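PDB 3LOD: putative acyl-CoA N-acyltransferase from Klebsiella pneumoniae subsp. pneumoniae, which probably transfers an acyl group from an acyl-CoA thioester to an acceptor amine, as members of the GNAT acetyltransferase family do. Local coordinates for residues Q43-P46 and Q47-I50; I123-Y126 and T127-Y131. All coordinates share one frame; numbering follows the deposited sequence.

In the fold
From the N terminus the chain runs through strand 5-8 and helix 14-26, and after a disordered section reaches contact 1 (43-50), where it turns. Strand 49-55 pairs with 61-69 in the mixed sheet of a GNAT fold. Strand 110-116 leads to helix 120-128, whose C-terminal end is contact 2 (123-131); the chain then joins one of the two outermost strands, 132-134. The contacts follow in series, neither nesting nor crossing, with centres about 25 Å apart on opposite sides of the chain's centre. Contact 1 turns the chain into strand 49-55, contact 2 ends helix 120-128 ahead of strand 132-134, and residues of both contacts touch helix 91-104: I50 through L99, Y131 through L96.

Contact 1: residues Q43-P46 and Q47-I50; sequences QLPP and QTVI
The carbonyl oxygen of P45 is gripped twice by T48. The backbone N of T48 lies 2.9 Å from P45 O and comes from above the carbonyl plane, while T48 OG1 donates to P45 O within that plane over a short 2.5 Å. The hydroxyl gets there because OG1 sits between the backbone N and the carbonyl carbon (chi1 77°), so threonine can reach back over the turn that its own N-H closes; its other branch, CG2, rests 3.8 Å from P45 CB.

The turn from P45 to T48 has helical angles at both central residues. P46 suits the first of these places, since its ring fixes phi and the turn asks no N-H of it. A second turn overlaps the first, closed by a weak bond of 3.4 Å from V49 N to P46 O. The side chain of Q47 bends at chi2 and brings its amide back at a slant to the proline ring, with NE2 3.5 Å from P46 CD, while Q47 O accepts a hydrogen bond from R106.

Where the chain straightens, V49 CG2 meets L44 CB at 4.0 Å, the two side chains crossing at about a right angle, a small apolar contact on this side of the bend. T48 bonds through its backbone to L69 and I50 to I67, which is the start of strand 49-55 in the sheet, and I50 packs on helix 91-104. With two donors from one residue on a single oxygen, the bend is clamped just before the strand begins, though P45, P46 and Q47 lie at the surface.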
loop_
_atom_site.group_PDB
_atom_site.type_symbol
_atom_site.label_atom_id
_atom_site.label_comp_id
_atom_site.label_asym_id
_atom_site.label_seq_id
_atom_site.Cartn_x
_atom_site.Cartn_y
_atom_site.Cartn_z
ATOM N N GLN A 43 -10.668 -11.694 4.043
ATOM C CA GLN A 43 -10.794 -12.787 5.037
ATOM C C GLN A 43 -10.322 -12.421 6.423
ATOM O O GLN A 43 -10.856 -12.906 7.413
ATOM C CB GLN A 43 -9.973 -14.021 4.645
ATOM C CG GLN A 43 -9.542 -14.117 3.194
ATOM C CD GLN A 43 -10.506 -14.884 2.299
ATOM O OE1 GLN A 43 -10.258 -15.025 1.098
ATOM N NE2 GLN A 43 -11.595 -15.399 2.876
ATOM N N LEU A 44 -9.286 -11.592 6.488
ATOM C CA LEU A 44 -8.539 -11.367 7.722
ATOM C C LEU A 44 -9.384 -10.699 8.796
ATOM O O LEU A 44 -10.343 -9.978 8.479
ATOM C CB LEU A 44 -7.282 -10.533 7.442
ATOM C CG LEU A 44 -6.001 -11.216 6.960
ATOM C CD1 LEU A 44 -6.210 -12.235 5.858
ATOM C CD2 LEU A 44 -5.100 -10.163 6.435
ATOM N N PRO A 45 -9.052 -10.960 10.073
ATOM C CA PRO A 45 -9.589 -10.108 11.149
ATOM C C PRO A 45 -9.463 -8.589 10.820
ATOM O O PRO A 45 -8.356 -8.065 10.652
ATOM C CB PRO A 45 -8.774 -10.525 12.384
ATOM C CG PRO A 45 -7.867 -11.703 11.914
ATOM C CD PRO A 45 -8.385 -12.168 10.595
ATOM N N PRO A 46 -10.605 -7.898 10.698
ATOM C CA PRO A 46 -10.771 -6.495 10.278
ATOM C C PRO A 46 -10.074 -5.425 11.124
ATOM O O PRO A 46 -9.763 -4.364 10.605
ATOM C CB PRO A 46 -12.284 -6.298 10.375
ATOM C CG PRO A 46 -12.864 -7.723 10.142
ATOM C CD PRO A 46 -11.908 -8.546 10.953
ATOM N N GLN A 47 -9.871 -5.672 12.417
ATOM C CA GLN A 47 -9.077 -4.772 13.251
ATOM C C GLN A 47 -7.649 -4.725 12.698
ATOM O O GLN A 47 -6.984 -3.696 12.776
ATOM C CB GLN A 47 -9.008 -5.259 14.700
ATOM C CG GLN A 47 -10.346 -5.293 15.408
ATOM C CD GLN A 47 -11.057 -6.674 15.334
ATOM O OE1 GLN A 47 -11.311 -7.302 16.376
ATOM N NE2 GLN A 47 -11.376 -7.139 14.115
ATOM N N THR A 48 -7.190 -5.851 12.147
ATOM C CA THR A 48 -5.813 -6.002 11.771
ATOM C C THR A 48 -5.514 -5.413 10.402
ATOM O O THR A 48 -4.371 -5.453 9.959
ATOM C CB THR A 48 -5.364 -7.480 11.781
ATOM O OG1 THR A 48 -5.851 -8.147 10.602
ATOM C CG2 THR A 48 -5.798 -8.201 13.096
ATOM N N VAL A 49 -6.511 -4.841 9.738
ATOM C CA VAL A 49 -6.291 -4.296 8.405
ATOM C C VAL A 49 -6.600 -2.802 8.341
ATOM O O VAL A 49 -7.694 -2.376 8.730
ATOM C CB VAL A 49 -7.192 -5.032 7.366
ATOM C CG1 VAL A 49 -7.087 -4.404 5.930
ATOM C CG2 VAL A 49 -6.902 -6.548 7.350
ATOM N N ILE A 50 -5.631 -2.005 7.889
ATOM C CA ILE A 50 -5.889 -0.611 7.535
ATOM C C ILE A 50 -5.943 -0.539 6.021
ATOM O O ILE A 50 -5.026 -1.032 5.329
ATOM C CB ILE A 50 -4.762 0.336 7.999
ATOM C CG1 ILE A 50 -4.711 0.440 9.519
ATOM C CG2 ILE A 50 -4.881 1.741 7.378
ATOM C CD1 ILE A 50 -3.307 0.857 9.959
#

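Contact 2: residues I123-Y126 and T127-Y131; sequences IALY and TRNGY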
loop_
_atom_site.group_PDB
_atom_site.type_symbol
_atom_site.label_atom_id
_atom_site.label_comp_id
_atom_site.label_asym_id
_atom_site.label_seq_id
_atom_site.Cartn_x
_atom_site.Cartn_y
_atom_site.Cartn_z
ATOM N N ILE A 123 8.776 1.004 -6.551
ATOM C CA ILE A 123 10.010 0.804 -5.832
ATOM C C ILE A 123 10.664 2.159 -5.607
ATOM O O ILE A 123 11.185 2.434 -4.523
ATOM C CB ILE A 123 10.973 -0.111 -6.590
ATOM C CG1 ILE A 123 10.560 -1.582 -6.424
ATOM C CG2 ILE A 123 12.372 0.055 -6.036
ATOM C CD1 ILE A 123 11.269 -2.547 -7.410
ATOM N N ALA A 124 10.628 3.016 -6.631
ATOM C CA ALA A 124 11.220 4.352 -6.510
ATOM C C ALA A 124 10.426 5.223 -5.541
ATOM O O ALA A 124 11.011 6.026 -4.833
ATOM C CB ALA A 124 11.327 5.018 -7.838
ATOM N N LEU A 125 9.103 5.086 -5.523
ATOM C CA LEU A 125 8.318 5.862 -4.573
ATOM C C LEU A 125 8.757 5.508 -3.134
ATOM O O LEU A 125 9.020 6.392 -2.320
ATOM C CB LEU A 125 6.846 5.606 -4.765
ATOM C CG LEU A 125 6.011 6.035 -3.559
ATOM C CD1 LEU A 125 5.963 7.535 -3.492
ATOM C CD2 LEU A 125 4.630 5.547 -3.722
ATOM N N TYR A 126 8.903 4.230 -2.819
ATOM C CA TYR A 126 9.267 3.897 -1.468
ATOM C C TYR A 126 10.630 4.401 -1.126
ATOM O O TYR A 126 10.807 4.889 -0.019
ATOM C CB TYR A 126 9.189 2.405 -1.214
ATOM C CG TYR A 126 7.827 1.845 -1.533
ATOM C CD1 TYR A 126 6.640 2.443 -1.036
ATOM C CD2 TYR A 126 7.713 0.717 -2.314
ATOM C CE1 TYR A 126 5.376 1.941 -1.386
ATOM C CE2 TYR A 126 6.463 0.190 -2.645
ATOM C CZ TYR A 126 5.305 0.800 -2.184
ATOM O OH TYR A 126 4.075 0.193 -2.538
ATOM N N THR A 127 11.589 4.254 -2.043
ATOM C CA THR A 127 12.982 4.714 -1.860
ATOM C C THR A 127 13.052 6.214 -1.590
ATOM O O THR A 127 13.783 6.648 -0.709
ATOM C CB THR A 127 13.862 4.401 -3.101
ATOM O OG1 THR A 127 13.553 3.085 -3.571
ATOM C CG2 THR A 127 15.360 4.497 -2.792
ATOM N N ARG A 128 12.282 6.996 -2.350
ATOM C CA ARG A 128 12.168 8.448 -2.160
ATOM C C ARG A 128 11.646 8.795 -0.760
ATOM O O ARG A 128 11.808 9.936 -0.308
ATOM C CB ARG A 128 11.221 9.071 -3.205
ATOM C CG ARG A 128 11.888 9.671 -4.447
ATOM C CD ARG A 128 10.849 10.295 -5.391
ATOM N NE ARG A 128 10.227 9.317 -6.300
ATOM C CZ ARG A 128 8.909 9.105 -6.472
ATOM N NH1 ARG A 128 7.974 9.799 -5.804
ATOM N NH2 ARG A 128 8.512 8.173 -7.331
ATOM N N ASN A 129 11.026 7.830 -0.071
ATOM C CA ASN A 129 10.462 8.092 1.267
ATOM C C ASN A 129 10.971 7.193 2.396
ATOM O O ASN A 129 10.246 6.868 3.343
ATOM C CB ASN A 129 8.937 8.169 1.224
ATOM C CG ASN A 129 8.443 9.185 0.204
ATOM O OD1 ASN A 129 8.047 8.824 -0.912
ATOM N ND2 ASN A 129 8.499 10.462 0.561
ATOM N N GLY A 130 12.224 6.799 2.290
ATOM C CA GLY A 130 12.909 6.231 3.418
ATOM C C GLY A 130 12.814 4.751 3.573
ATOM O O GLY A 130 13.330 4.237 4.539
ATOM N N TYR A 131 12.154 4.057 2.655
ATOM C CA TYR A 131 12.172 2.593 2.702
ATOM C C TYR A 131 13.509 2.113 2.204
ATOM O O TYR A 131 14.065 2.737 1.326
ATOM C CB TYR A 131 11.048 1.985 1.858
ATOM C CG TYR A 131 9.734 2.217 2.505
ATOM C CD1 TYR A 131 9.105 1.217 3.259
ATOM C CD2 TYR A 131 9.126 3.463 2.425
ATOM C CE1 TYR A 131 7.844 1.460 3.928
ATOM C CE2 TYR A 131 7.892 3.715 3.070
ATOM C CZ TYR A 131 7.274 2.711 3.821
ATOM O OH TYR A 131 6.091 3.025 4.441
#
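Y126 O takes two backbone N-H groups from opposite faces of its carbonyl plane: N129 N stands 2.9 Å from Y126 O and Y131 N 3.1 Å from it. The Y131 bond, a weak bond from G130 N to T127 O and the positive phi of G130, the C-prime residue, make the Schellman motif that ends the helix. At that phi, 90°, a beta carbon would press on the carbonyl oxygen of N129; glycine, having none, suits the place.

The reversal brings the two tyrosines together. Y126 CB and Y131 CB are 3.6 Å apart, and the edge of the Y126 ring points to the face of Y131 in an edge-to-face pair, centroids 5.5 Å apart and planes at 60°. Both rings are buried, Y126 against L113, V80 and M149, and the Y131 hydroxyl bonds to E100.

One turn earlier, I123 O is also shared: T127 N and T127 OG1 approach from opposite faces, the hydroxyl at 2.6 Å, placed there because OG1 stands beside the backbone N (chi1 -42°). The R128 chain bends at chi3 and lays one guanidinium face over L125 CA, NH2 lying 3.6 Å from that atom, while a long, weak ion pair reaches E93.

The sequence LYxxxGY, on helix 120-128 and the turn after it, resembles motif B of the GNAT family. With no regular i+4 partner, Y126 O is satisfied by N129 N and Y131 N, and the T127 hydroxyl gives I123 O a second donor; the chain can thus leave the helix abruptly and place Y131 between the sheet and helix 91-104.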